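Local structure of alanine racemase (Actinobacillus succinogenes, 3C3K) at residues B[26-32]-B[239-244]; B[68-74]-B[88-94]; B[157-161]-B[177-183]. The protein is of unknown function but folds as a two-lobed alpha/beta protein of the periplasmic binding protein-like family. All blocks are in the same frame, centred on the assembly; numbering follows the deposited sequence.

Contact 1 of 3, residues B[26-32]-B[239-244]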
ATOM      1  N   VAL B  26      -7.634  -3.368   5.568  1.00 12.15           N
ATOM      2  CA  VAL B  26      -8.509  -4.519   5.875  1.00 12.56           C
ATOM      3  C   VAL B  26      -7.656  -5.757   6.263  1.00 14.44           C
ATOM      4  O   VAL B  26      -7.915  -6.441   7.271  1.00 15.46           O
ATOM      5  CB  VAL B  26      -9.432  -4.867   4.702  1.00 11.31           C
ATOM      6  CG1 VAL B  26     -10.260  -6.110   5.094  1.00 10.94           C
ATOM      7  CG2 VAL B  26     -10.377  -3.664   4.386  1.00 13.25           C
ATOM      8  N   VAL B  27      -6.590  -6.026   5.502  1.00 14.55           N
ATOM      9  CA  VAL B  27      -5.681  -7.090   5.905  1.00 12.75           C
ATOM     10  C   VAL B  27      -5.150  -6.981   7.321  1.00 14.16           C
ATOM     11  O   VAL B  27      -5.059  -7.984   8.039  1.00 12.00           O
ATOM     12  CB  VAL B  27      -4.585  -7.267   4.922  1.00 13.95           C
ATOM     13  CG1 VAL B  27      -3.596  -8.292   5.406  1.00 13.27           C
ATOM     14  CG2 VAL B  27      -5.200  -7.708   3.608  1.00 13.21           C
ATOM     15  N   LYS B  28      -4.772  -5.780   7.729  1.00 15.30           N
ATOM     16  CA  LYS B  28      -4.328  -5.584   9.057  1.00 18.02           C
ATOM     17  C   LYS B  28      -5.329  -6.095  10.119  1.00 17.43           C
ATOM     18  O   LYS B  28      -4.935  -6.721  11.112  1.00 17.88           O
ATOM     19  CB  LYS B  28      -4.008  -4.092   9.309  1.00 19.16           C
ATOM     20  CG  LYS B  28      -3.254  -3.894  10.638  1.00 20.54           C
ATOM     21  CD  LYS B  28      -2.895  -2.401  10.916  1.00 23.64           C
ATOM     22  CE  LYS B  28      -2.317  -2.183  12.364  1.00 28.62           C
ATOM     23  NZ  LYS B  28      -1.417  -3.330  12.710  1.00 30.98           N
ATOM     24  N   GLY B  29      -6.613  -5.787   9.938  1.00 16.04           N
ATOM     25  CA  GLY B  29      -7.638  -6.199  10.884  1.00 15.20           C
ATOM     26  C   GLY B  29      -7.855  -7.702  10.781  1.00 14.15           C
ATOM     27  O   GLY B  29      -8.040  -8.391  11.785  1.00 14.48           O
ATOM     28  N   ILE B  30      -7.805  -8.227   9.562  1.00 13.66           N
ATOM     29  CA  ILE B  30      -7.895  -9.661   9.403  1.00 13.02           C
ATOM     30  C   ILE B  30      -6.826 -10.330  10.292  1.00 14.67           C
ATOM     31  O   ILE B  30      -7.172 -11.216  11.110  1.00 13.05           O
ATOM     32  CB  ILE B  30      -7.797 -10.093   7.913  1.00 13.48           C
ATOM     33  CG1 ILE B  30      -9.114  -9.758   7.228  1.00  9.59           C
ATOM     34  CG2 ILE B  30      -7.517 -11.544   7.779  1.00 11.56           C
ATOM     35  CD1 ILE B  30      -9.071  -9.807   5.675  1.00 14.27           C
ATOM     36  N   GLU B  31      -5.555  -9.902  10.152  1.00 14.57           N
ATOM     37  CA  GLU B  31      -4.428 -10.519  10.842  1.00 14.80           C
ATOM     38  C   GLU B  31      -4.592 -10.409  12.344  1.00 15.42           C
ATOM     39  O   GLU B  31      -4.284 -11.331  13.072  1.00 15.62           O
ATOM     40  CB  GLU B  31      -3.134  -9.803  10.494  1.00 15.26           C
ATOM     41  CG  GLU B  31      -2.665  -9.952   9.083  1.00 15.08           C
ATOM     42  CD  GLU B  31      -1.519  -8.974   8.731  1.00 19.32           C
ATOM     43  OE1 GLU B  31      -1.429  -7.839   9.304  1.00 22.87           O
ATOM     44  OE2 GLU B  31      -0.708  -9.381   7.886  1.00 21.79           O
ATOM     45  N   LYS B  32      -5.099  -9.284  12.811  1.00 16.10           N
ATOM     46  CA  LYS B  32      -5.214  -9.094  14.256  1.00 17.63           C
ATOM     47  C   LYS B  32      -6.144 -10.122  14.826  1.00 16.47           C
ATOM     48  O   LYS B  32      -5.794 -10.752  15.775  1.00 16.25           O
ATOM     49  CB  LYS B  32      -5.736  -7.721  14.598  1.00 17.32           C
ATOM     50  CG  LYS B  32      -4.612  -6.687  14.725  1.00 24.12           C
ATOM     51  CD  LYS B  32      -5.256  -5.330  14.817  1.00 30.45           C
ATOM     52  CE  LYS B  32      -6.217  -5.357  16.028  1.00 33.61           C
ATOM     53  NZ  LYS B  32      -6.617  -3.974  16.424  1.00 39.26           N
ATOM     54  N   SER B 239     -11.898   0.527   8.306  1.00 14.13           N
ATOM     55  CA  SER B 239     -11.269  -0.518   7.490  1.00 14.25           C
ATOM     56  C   SER B 239     -10.746  -1.702   8.292  1.00 14.67           C
ATOM     57  O   SER B 239     -11.013  -2.852   7.941  1.00 15.89           O
ATOM     58  CB  SER B 239     -10.208   0.080   6.588  1.00 14.63           C
ATOM     59  OG  SER B 239     -10.848   0.958   5.651  1.00 17.75           O
ATOM     60  N   GLU B 240      -9.985  -1.425   9.342  1.00 14.68           N
ATOM     61  CA  GLU B 240      -9.582  -2.465  10.267  1.00 17.54           C
ATOM     62  C   GLU B 240     -10.728  -3.278  10.878  1.00 17.23           C
ATOM     63  O   GLU B 240     -10.625  -4.501  10.944  1.00 17.56           O
ATOM     64  CB  GLU B 240      -8.697  -1.894  11.356  1.00 16.12           C
ATOM     65  CG  GLU B 240      -7.819  -2.915  11.998  1.00 23.40           C
ATOM     66  CD  GLU B 240      -6.728  -2.269  12.871  1.00 30.19           C
ATOM     67  OE1 GLU B 240      -5.922  -1.470  12.353  1.00 30.91           O
ATOM     68  OE2 GLU B 240      -6.706  -2.528  14.090  1.00 37.22           O
ATOM     69  N   GLN B 241     -11.775  -2.615  11.373  1.00 17.45           N
ATOM     70  CA  GLN B 241     -13.008  -3.286  11.869  1.00 17.37           C
ATOM     71  C   GLN B 241     -13.692  -4.168  10.822  1.00 15.68           C
ATOM     72  O   GLN B 241     -14.145  -5.243  11.151  1.00 15.55           O
ATOM     73  CB  GLN B 241     -14.027  -2.274  12.459  1.00 18.14           C
ATOM     74  CG  GLN B 241     -13.482  -1.486  13.719  1.00 21.40           C
ATOM     75  CD  GLN B 241     -14.561  -0.743  14.554  1.00 24.66           C
ATOM     76  OE1 GLN B 241     -14.503  -0.716  15.798  1.00 31.28           O
ATOM     77  NE2 GLN B 241     -15.543  -0.133  13.871  1.00 30.90           N
ATOM     78  N   ILE B 242     -13.754  -3.733   9.568  1.00 14.09           N
ATOM     79  CA  ILE B 242     -14.155  -4.615   8.472  1.00 13.45           C
ATOM     80  C   ILE B 242     -13.386  -5.931   8.412  1.00 13.69           C
ATOM     81  O   ILE B 242     -14.009  -6.977   8.356  1.00 13.68           O
ATOM     82  CB  ILE B 242     -14.148  -3.858   7.117  1.00 13.98           C
ATOM     83  CG1 ILE B 242     -15.192  -2.748   7.141  1.00  8.57           C
ATOM     84  CG2 ILE B 242     -14.396  -4.825   5.875  1.00 15.62           C
ATOM     85  CD1 ILE B 242     -15.058  -1.864   5.970  1.00 15.87           C
ATOM     86  N   GLY B 243     -12.053  -5.899   8.423  1.00 13.27           N
ATOM     87  CA  GLY B 243     -11.253  -7.151   8.465  1.00 11.07           C
ATOM     88  C   GLY B 243     -11.435  -7.955   9.760  1.00 12.94           C
ATOM     89  O   GLY B 243     -11.546  -9.179   9.730  1.00 12.10           O
ATOM     90  N   MET B 244     -11.466  -7.295  10.909  1.00 12.46           N
ATOM     91  CA  MET B 244     -11.597  -8.066  12.162  1.00 14.49           C
ATOM     92  C   MET B 244     -12.955  -8.795  12.150  1.00 14.99           C
ATOM     93  O   MET B 244     -13.048  -9.973  12.537  1.00 13.51           O
ATOM     94  CB  MET B 244     -11.494  -7.129  13.357  1.00 13.73           C
ATOM     95  CG  MET B 244     -10.162  -6.419  13.529  1.00 18.02           C
ATOM     96  SD  MET B 244     -10.084  -5.202  14.916  1.00 15.84           S
ATOM     97  CE  MET B 244     -11.346  -4.213  14.445  1.00 21.28           C
TER

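Contact 2 of 3, residues B[68-74]-B[88-94]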
ATOM      1  N   VAL B  68     -11.862 -18.953   3.397  1.00 14.73           N
ATOM      2  CA  VAL B  68     -11.480 -17.855   2.512  1.00 13.79           C
ATOM      3  C   VAL B  68     -12.273 -16.541   2.809  1.00 13.53           C
ATOM      4  O   VAL B  68     -13.473 -16.566   3.022  1.00 11.57           O
ATOM      5  CB  VAL B  68     -11.519 -18.338   1.007  1.00 14.54           C
ATOM      6  CG1 VAL B  68     -12.751 -19.060   0.729  1.00 16.44           C
ATOM      7  CG2 VAL B  68     -11.351 -17.171  -0.018  1.00 13.59           C
ATOM      8  N   ILE B  69     -11.547 -15.411   2.911  1.00 13.31           N
ATOM      9  CA  ILE B  69     -12.155 -14.059   2.899  1.00 12.41           C
ATOM     10  C   ILE B  69     -11.790 -13.448   1.595  1.00 12.48           C
ATOM     11  O   ILE B  69     -10.638 -13.513   1.198  1.00 12.96           O
ATOM     12  CB  ILE B  69     -11.629 -13.207   4.053  1.00 13.10           C
ATOM     13  CG1 ILE B  69     -12.009 -13.896   5.352  1.00 11.89           C
ATOM     14  CG2 ILE B  69     -12.244 -11.752   4.010  1.00 13.38           C
ATOM     15  CD1 ILE B  69     -11.294 -13.289   6.601  1.00 10.00           C
ATOM     16  N   THR B  70     -12.786 -13.013   0.849  1.00 13.47           N
ATOM     17  CA  THR B  70     -12.588 -12.412  -0.464  1.00 13.50           C
ATOM     18  C   THR B  70     -12.987 -10.912  -0.468  1.00 14.50           C
ATOM     19  O   THR B  70     -13.964 -10.524   0.155  1.00 13.91           O
ATOM     20  CB  THR B  70     -13.323 -13.199  -1.603  1.00 14.72           C
ATOM     21  OG1 THR B  70     -12.896 -12.638  -2.869  1.00 16.51           O
ATOM     22  CG2 THR B  70     -14.877 -13.173  -1.457  1.00 13.09           C
ATOM     23  N   MET B  71     -12.174 -10.087  -1.137  1.00 13.04           N
ATOM     24  CA  MET B  71     -12.470  -8.724  -1.338  1.00 13.42           C
ATOM     25  C   MET B  71     -12.719  -8.539  -2.882  1.00 15.05           C
ATOM     26  O   MET B  71     -12.889  -7.421  -3.345  1.00 13.52           O
ATOM     27  CB  MET B  71     -11.315  -7.821  -0.861  1.00 13.92           C
ATOM     28  CG  MET B  71     -10.701  -8.113   0.599  1.00 13.92           C
ATOM     29  SD  MET B  71      -9.273  -6.944   0.910  1.00 10.93           S
ATOM     30  CE  MET B  71     -10.251  -5.560   1.087  1.00 11.53           C
ATOM     31  N   ASP B  72     -12.856  -9.639  -3.639  1.00 14.16           N
ATOM     32  CA  ASP B  72     -13.140  -9.492  -5.091  1.00 14.92           C
ATOM     33  C   ASP B  72     -14.534  -9.036  -5.471  1.00 14.17           C
ATOM     34  O   ASP B  72     -15.473  -9.036  -4.631  1.00 14.80           O
ATOM     35  CB  ASP B  72     -12.877 -10.818  -5.788  1.00 16.52           C
ATOM     36  CG  ASP B  72     -11.392 -11.079  -6.024  1.00 17.86           C
ATOM     37  OD1 ASP B  72     -10.604 -10.170  -5.815  1.00 19.48           O
ATOM     38  OD2 ASP B  72     -11.057 -12.177  -6.551  1.00 21.17           O
ATOM     39  N   ALA B  73     -14.694  -8.677  -6.755  1.00 12.96           N
ATOM     40  CA  ALA B  73     -15.993  -8.262  -7.276  1.00 14.02           C
ATOM     41  C   ALA B  73     -17.056  -9.310  -6.942  1.00 14.31           C
ATOM     42  O   ALA B  73     -16.815 -10.549  -7.038  1.00 14.69           O
ATOM     43  CB  ALA B  73     -15.931  -8.022  -8.827  1.00 13.90           C
ATOM     44  N   LEU B  74     -18.220  -8.800  -6.533  1.00 15.46           N
ATOM     45  CA  LEU B  74     -19.386  -9.597  -6.118  1.00 16.48           C
ATOM     46  C   LEU B  74     -19.760 -10.610  -7.146  1.00 16.11           C
ATOM     47  O   LEU B  74     -20.128 -11.705  -6.799  1.00 15.83           O
ATOM     48  CB  LEU B  74     -20.597  -8.652  -5.915  1.00 19.44           C
ATOM     49  CG  LEU B  74     -21.879  -9.215  -5.334  1.00 21.00           C
ATOM     50  CD1 LEU B  74     -21.603  -9.584  -3.912  1.00 21.30           C
ATOM     51  CD2 LEU B  74     -22.933  -8.140  -5.438  1.00 25.71           C
ATOM     52  N   PRO B  88     -15.827 -22.483   4.988  1.00 14.51           N
ATOM     53  CA  PRO B  88     -16.010 -21.116   5.512  1.00 13.89           C
ATOM     54  C   PRO B  88     -15.640 -20.030   4.474  1.00 13.72           C
ATOM     55  O   PRO B  88     -14.589 -20.127   3.845  1.00 13.61           O
ATOM     56  CB  PRO B  88     -15.049 -21.048   6.670  1.00 13.11           C
ATOM     57  CG  PRO B  88     -14.978 -22.499   7.157  1.00 14.78           C
ATOM     58  CD  PRO B  88     -14.943 -23.290   5.857  1.00 12.59           C
ATOM     59  N   TRP B  89     -16.531 -19.045   4.276  1.00 12.10           N
ATOM     60  CA  TRP B  89     -16.408 -18.062   3.183  1.00 12.51           C
ATOM     61  C   TRP B  89     -17.065 -16.774   3.652  1.00 11.91           C
ATOM     62  O   TRP B  89     -18.184 -16.789   4.194  1.00 13.04           O
ATOM     63  CB  TRP B  89     -17.137 -18.634   1.951  1.00 12.50           C
ATOM     64  CG  TRP B  89     -16.983 -17.971   0.635  1.00 11.85           C
ATOM     65  CD1 TRP B  89     -16.118 -16.996   0.287  1.00 15.22           C
ATOM     66  CD2 TRP B  89     -17.670 -18.352  -0.577  1.00 13.32           C
ATOM     67  NE1 TRP B  89     -16.232 -16.709  -1.053  1.00 16.23           N
ATOM     68  CE2 TRP B  89     -17.195 -17.524  -1.602  1.00 14.40           C
ATOM     69  CE3 TRP B  89     -18.663 -19.301  -0.869  1.00 13.41           C
ATOM     70  CZ2 TRP B  89     -17.668 -17.614  -2.941  1.00 16.85           C
ATOM     71  CZ3 TRP B  89     -19.158 -19.397  -2.226  1.00 15.40           C
ATOM     72  CH2 TRP B  89     -18.636 -18.573  -3.236  1.00 13.60           C
ATOM     73  N   VAL B  90     -16.379 -15.647   3.442  1.00 12.88           N
ATOM     74  CA  VAL B  90     -16.891 -14.337   3.830  1.00 12.02           C
ATOM     75  C   VAL B  90     -16.482 -13.365   2.770  1.00 12.36           C
ATOM     76  O   VAL B  90     -15.367 -13.429   2.305  1.00 13.42           O
ATOM     77  CB  VAL B  90     -16.317 -13.822   5.160  1.00 12.09           C
ATOM     78  CG1 VAL B  90     -16.778 -12.424   5.434  1.00 13.21           C
ATOM     79  CG2 VAL B  90     -16.739 -14.700   6.356  1.00 12.15           C
ATOM     80  N   GLN B  91     -17.378 -12.448   2.420  1.00 11.50           N
ATOM     81  CA  GLN B  91     -17.084 -11.425   1.450  1.00 12.67           C
ATOM     82  C   GLN B  91     -16.926 -10.091   2.148  1.00 12.83           C
ATOM     83  O   GLN B  91     -17.728  -9.734   3.022  1.00 15.03           O
ATOM     84  CB  GLN B  91     -18.160 -11.369   0.361  1.00 12.06           C
ATOM     85  CG  GLN B  91     -18.189  -9.967  -0.383  1.00 13.73           C
ATOM     86  CD  GLN B  91     -17.393 -10.075  -1.681  1.00 18.89           C
ATOM     87  OE1 GLN B  91     -17.539 -11.059  -2.398  1.00 13.85           O
ATOM     88  NE2 GLN B  91     -16.552  -9.086  -1.976  1.00 20.10           N
ATOM     89  N   CYS B  92     -15.871  -9.370   1.820  1.00 14.90           N
ATOM     90  CA  CYS B  92     -15.640  -8.005   2.339  1.00 17.54           C
ATOM     91  C   CYS B  92     -15.905  -6.948   1.301  1.00 17.22           C
ATOM     92  O   CYS B  92     -15.515  -7.091   0.142  1.00 17.91           O
ATOM     93  CB  CYS B  92     -14.176  -7.802   2.718  1.00 18.79           C
ATOM     94  SG  CYS B  92     -13.604  -8.633   4.166  1.00 26.31           S
ATOM     95  N   ALA B  93     -16.506  -5.839   1.736  1.00 18.51           N
ATOM     96  CA  ALA B  93     -16.569  -4.619   0.950  1.00 17.45           C
ATOM     97  C   ALA B  93     -17.471  -4.679  -0.246  1.00 18.31           C
ATOM     98  O   ALA B  93     -17.535  -3.732  -0.956  1.00 19.26           O
ATOM     99  CB  ALA B  93     -15.173  -4.151   0.512  1.00 17.80           C
ATOM    100  N   GLU B  94     -18.166  -5.773  -0.459  1.00 19.61           N
ATOM    101  CA  GLU B  94     -19.278  -5.814  -1.410  1.00 20.94           C
ATOM    102  C   GLU B  94     -20.549  -6.189  -0.624  1.00 21.41           C
ATOM    103  O   GLU B  94     -20.509  -6.990   0.300  1.00 22.48           O
ATOM    104  CB  GLU B  94     -19.021  -6.819  -2.530  1.00 20.08           C
ATOM    105  CG  GLU B  94     -17.905  -6.453  -3.500  1.00 20.85           C
ATOM    106  CD  GLU B  94     -18.394  -5.590  -4.635  1.00 23.76           C
ATOM    107  OE1 GLU B  94     -19.007  -4.540  -4.346  1.00 25.57           O
ATOM    108  OE2 GLU B  94     -18.175  -5.972  -5.808  1.00 23.56           O
TER

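Contact 3 of 3, residues B[157-161]-B[177-183]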
ATOM      1  N   TYR B 157     -25.557  19.344 -14.768  1.00 20.67           N
ATOM      2  CA  TYR B 157     -24.218  18.810 -15.042  1.00 20.12           C
ATOM      3  C   TYR B 157     -24.024  17.438 -14.429  1.00 20.06           C
ATOM      4  O   TYR B 157     -24.267  17.208 -13.200  1.00 18.43           O
ATOM      5  CB  TYR B 157     -23.146  19.764 -14.484  1.00 19.32           C
ATOM      6  CG  TYR B 157     -21.686  19.349 -14.628  1.00 18.25           C
ATOM      7  CD1 TYR B 157     -20.871  19.925 -15.591  1.00 17.63           C
ATOM      8  CD2 TYR B 157     -21.108  18.438 -13.745  1.00 18.75           C
ATOM      9  CE1 TYR B 157     -19.527  19.567 -15.706  1.00 18.79           C
ATOM     10  CE2 TYR B 157     -19.801  18.053 -13.861  1.00 17.43           C
ATOM     11  CZ  TYR B 157     -19.002  18.627 -14.840  1.00 17.56           C
ATOM     12  OH  TYR B 157     -17.689  18.282 -14.922  1.00 17.74           O
ATOM     13  N   SER B 158     -23.508  16.571 -15.288  1.00 19.75           N
ATOM     14  CA  SER B 158     -23.127  15.246 -14.936  1.00 20.04           C
ATOM     15  C   SER B 158     -21.852  14.957 -15.658  1.00 20.53           C
ATOM     16  O   SER B 158     -21.741  15.258 -16.891  1.00 18.88           O
ATOM     17  CB  SER B 158     -24.141  14.268 -15.524  1.00 19.68           C
ATOM     18  OG  SER B 158     -24.381  13.306 -14.587  1.00 25.41           O
ATOM     19  N   ARG B 159     -20.881  14.397 -14.919  1.00 19.25           N
ATOM     20  CA  ARG B 159     -19.788  13.764 -15.576  1.00 19.30           C
ATOM     21  C   ARG B 159     -18.870  12.827 -14.896  1.00 19.22           C
ATOM     22  O   ARG B 159     -18.455  13.047 -13.756  1.00 18.31           O
ATOM     23  CB  ARG B 159     -19.281  14.459 -16.809  1.00 22.80           C
ATOM     24  CG  ARG B 159     -18.087  15.342 -16.860  1.00 22.52           C
ATOM     25  CD  ARG B 159     -17.984  15.636 -18.413  1.00 26.19           C
ATOM     26  NE  ARG B 159     -18.212  17.064 -18.730  1.00 30.12           N
ATOM     27  CZ  ARG B 159     -19.405  17.634 -18.969  1.00 35.08           C
ATOM     28  NH1 ARG B 159     -19.471  18.943 -19.215  1.00 35.29           N
ATOM     29  NH2 ARG B 159     -20.535  16.926 -18.936  1.00 34.21           N
ATOM     30  N   ILE B 160     -18.498  11.795 -15.632  1.00 17.26           N
ATOM     31  CA  ILE B 160     -17.748  10.708 -15.038  1.00 16.54           C
ATOM     32  C   ILE B 160     -16.517  10.455 -15.860  1.00 17.58           C
ATOM     33  O   ILE B 160     -16.586  10.359 -17.120  1.00 16.67           O
ATOM     34  CB  ILE B 160     -18.602   9.435 -15.022  1.00 16.33           C
ATOM     35  CG1 ILE B 160     -19.870   9.702 -14.252  1.00 15.41           C
ATOM     36  CG2 ILE B 160     -17.813   8.232 -14.441  1.00 12.92           C
ATOM     37  CD1 ILE B 160     -21.010   8.679 -14.457  1.00 16.95           C
ATOM     38  N   SER B 161     -15.389  10.333 -15.174  1.00 15.14           N
ATOM     39  CA  SER B 161     -14.197  10.009 -15.901  1.00 16.81           C
ATOM     40  C   SER B 161     -13.603   8.772 -15.227  1.00 16.94           C
ATOM     41  O   SER B 161     -13.658   8.669 -14.009  1.00 17.97           O
ATOM     42  CB  SER B 161     -13.267  11.218 -15.779  1.00 16.88           C
ATOM     43  OG  SER B 161     -11.991  10.920 -16.261  1.00 19.93           O
ATOM     44  N   SER B 177      -8.832  15.364 -17.973  1.00 16.18           N
ATOM     45  CA  SER B 177      -9.913  15.046 -18.905  1.00 17.23           C
ATOM     46  C   SER B 177     -11.201  15.802 -18.575  1.00 18.20           C
ATOM     47  O   SER B 177     -11.882  16.250 -19.497  1.00 19.24           O
ATOM     48  CB  SER B 177     -10.160  13.547 -18.865  1.00 18.60           C
ATOM     49  OG  SER B 177     -11.220  13.187 -19.754  1.00 19.02           O
ATOM     50  N   LEU B 178     -11.523  15.996 -17.280  1.00 16.70           N
ATOM     51  CA  LEU B 178     -12.765  16.714 -16.864  1.00 16.69           C
ATOM     52  C   LEU B 178     -12.649  18.214 -17.012  1.00 17.70           C
ATOM     53  O   LEU B 178     -13.644  18.921 -17.211  1.00 16.36           O
ATOM     54  CB  LEU B 178     -13.122  16.423 -15.396  1.00 15.13           C
ATOM     55  CG  LEU B 178     -13.449  14.974 -14.983  1.00 16.80           C
ATOM     56  CD1 LEU B 178     -13.330  14.867 -13.479  1.00 16.20           C
ATOM     57  CD2 LEU B 178     -14.826  14.542 -15.444  1.00 17.72           C
ATOM     58  N   LEU B 179     -11.421  18.706 -16.913  1.00 18.28           N
ATOM     59  CA  LEU B 179     -11.164  20.111 -17.093  1.00 19.74           C
ATOM     60  C   LEU B 179     -11.213  20.463 -18.563  1.00 21.74           C
ATOM     61  O   LEU B 179     -11.418  21.620 -18.885  1.00 20.70           O
ATOM     62  CB  LEU B 179      -9.812  20.505 -16.523  1.00 18.81           C
ATOM     63  CG  LEU B 179      -9.784  20.336 -14.984  1.00 19.00           C
ATOM     64  CD1 LEU B 179      -8.403  20.640 -14.398  1.00 15.32           C
ATOM     65  CD2 LEU B 179     -10.824  21.238 -14.362  1.00 16.26           C
ATOM     66  N   LYS B 180     -11.008  19.479 -19.444  1.00 23.60           N
ATOM     67  CA  LYS B 180     -10.992  19.765 -20.888  1.00 26.35           C
ATOM     68  C   LYS B 180     -12.403  19.682 -21.418  1.00 27.21           C
ATOM     69  O   LYS B 180     -12.801  18.671 -22.003  1.00 28.38           O
ATOM     70  CB  LYS B 180     -10.113  18.757 -21.635  1.00 26.52           C
ATOM     71  CG  LYS B 180      -8.748  19.273 -22.008  1.00 28.65           C
ATOM     72  CD  LYS B 180      -8.064  18.246 -22.972  1.00 28.67           C
ATOM     73  CE  LYS B 180      -6.831  18.893 -23.732  1.00 31.11           C
ATOM     74  NZ  LYS B 180      -6.166  17.975 -24.724  1.00 22.22           N
ATOM     75  N   SER B 181     -13.195  20.707 -21.176  1.00 27.96           N
ATOM     76  CA  SER B 181     -14.595  20.641 -21.589  1.00 28.44           C
ATOM     77  C   SER B 181     -15.177  21.991 -21.521  1.00 28.08           C
ATOM     78  O   SER B 181     -14.630  22.842 -20.822  1.00 26.98           O
ATOM     79  CB  SER B 181     -15.415  19.706 -20.712  1.00 28.76           C
ATOM     80  OG  SER B 181     -16.747  20.135 -20.712  1.00 33.08           O
ATOM     81  N   ALA B 182     -16.280  22.168 -22.261  1.00 28.38           N
ATOM     82  CA  ALA B 182     -17.017  23.447 -22.356  1.00 27.66           C
ATOM     83  C   ALA B 182     -17.301  23.976 -20.964  1.00 26.61           C
ATOM     84  O   ALA B 182     -16.966  25.126 -20.640  1.00 26.95           O
ATOM     85  CB  ALA B 182     -18.328  23.245 -23.112  1.00 27.66           C
ATOM     86  N   VAL B 183     -17.924  23.127 -20.165  1.00 25.09           N
ATOM     87  CA  VAL B 183     -18.245  23.421 -18.765  1.00 23.96           C
ATOM     88  C   VAL B 183     -17.312  22.612 -17.886  1.00 22.00           C
ATOM     89  O   VAL B 183     -17.247  21.393 -18.018  1.00 21.19           O
ATOM     90  CB  VAL B 183     -19.725  23.088 -18.439  1.00 24.32           C
ATOM     91  CG1 VAL B 183     -20.052  23.436 -16.972  1.00 25.30           C
ATOM     92  CG2 VAL B 183     -20.646  23.872 -19.333  1.00 25.84           C
TER
HETATM   93  O   HOH W   1     -16.422  18.948 -17.148  1.00 15.60           O

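Contact 1 of 3, residues B[26-32]-B[239-244]
Glu240 reaches from helix 239-254 to helix 21-35 and crosses Lys32 at about a right angle, forming a salt bridge in which Lys32 NZ meets Glu240 OE2 nearly along its C-O bond at 2.7 Å. With CG anti to the backbone N (chi1 -157°), the Glu240 chain runs out over Gly29, and its CG sits 3.5 Å from Gly29 CA. The second carboxylate oxygen, OE1, lies against the aliphatic part of Lys28, 3.5 Å from CD. Met244 approaches from the next turn, its CG 3.4 Å from Gly29 O, and its bent chain puts SD beside CE and NZ of Lys32. On the buried side, Val26 sets CG1 against Gly243 CA at 3.7 Å, while Ile30 lays its CG1 over the same glycine. Gly29 and Gly243 put bare backbone at the crossing, so the axes of the two segments pass only 6.4 Å apart at -44°. A CA-H...O contact joins Gly29 CA to Glu240 O, 3.4 Å and 165° at the hydrogen. The contact is thus a close, glycine-mediated helix packing, with an ion pair at its more open edge that Lys28, also positively charged, probably reinforces electrostatically.

Contact 2 of 3, residues B[68-74]-B[88-94]
Strands 68-70 and 89-92, paired from Val68-Trp89 to Thr70-Gln91, are the two parallel strands of a beta-alpha-beta unit whose helix is 77-84, in the middle of a six-stranded parallel sheet. Four backbone hydrogen bonds join them: Val68 N to Pro88 O, Val90 N to Val68 O, Thr70 N to Val90 O and Cys92 N to Thr70 O. Van der Waals contacts lie on both faces. On the face of Ile69 and Val90, Ile69 CG2 touches Cys92 SG at 3.4 Å; on the other, towards helix 77-84, Val68 runs alongside Trp89, and Thr70 CG2 meets the indole at its edge, 3.8 Å from NE1. Side-chain hydrogen bonds take over where the strands end. Thr70 chi1 of -172° turns OG1 away from the residue's own N, and this oxygen accepts from Asp72 N in an ST turn. Gln91 is bent at chi2 (97°), which brings NE2 to Asp72 O at 2.9 Å, in the carbonyl plane; the same NE2 also donates to Cys92 O, from above that carbonyl's plane. Glu94 OE2, which also accepts from Gln137 N, takes the N-H of Leu74 on its anti side at 2.9 Å, 30° out of the carboxylate plane.

Contact 3 of 3, residues B[157-161]-B[177-183]
The crossover that leaves strand 159-162 through helix 168-179 is closed here, where Tyr157, Arg159 and Ser161 face the end of the helix and the turn after it. A single water ties the two sides together. It accepts from Tyr157 OH at 2.6 Å, in the plane of the ring, and weakly from Arg159 NE, and it donates to Leu178 O at 2.8 Å and Val183 O at 2.7 Å; three firm bonds and one weak one hold it. Tyr157 CE1 lies 3.6 Å above one face of the Arg159 guanidinium, offset toward its rim, and the edge of the ring faces Val183 O, while CD1 packs on Val183 CG1 at 3.9 Å. In this beta-alpha-beta unit, strand 159-162 is an outermost strand of its four-stranded parallel sheet, and the helix passes over strand 127-131 on its way to strand 187-190. Leu178 accordingly packs on Ala128 and Ile130 of the strand it crosses. Its CD2 sits between CG of Arg159, 3.6 Å away, and CB of Ser161, 3.7 Å away, the Arg159 and Leu178 chains running past each other in opposite directions. Ser161 OG bonds weakly to Ala174 O of the helix. Across the turn, Ser181 OG donates to Val183 O from above the carbonyl plane.

How the contacts relate
From the N terminus, helix 21-35 supplies the first half of contact 1, whose loop stays open for 206 residues until helix 239-254 closes it. Both other contacts are nested inside that loop and follow one another in series: 68-74 with 88-94 closes a short beta-alpha-beta unit in one lobe, and 157-161 with 177-183 then closes a similar short loop in the other. Contacts 1 and 2 touch, Val26 packing on Met71 and Ile242 on Cys92, so the helix pair is laid on the six-stranded sheet. Contact 3 stands apart on the four-stranded sheet, its centre about 37 Å from that of contact 1 and 34 Å from that of contact 2.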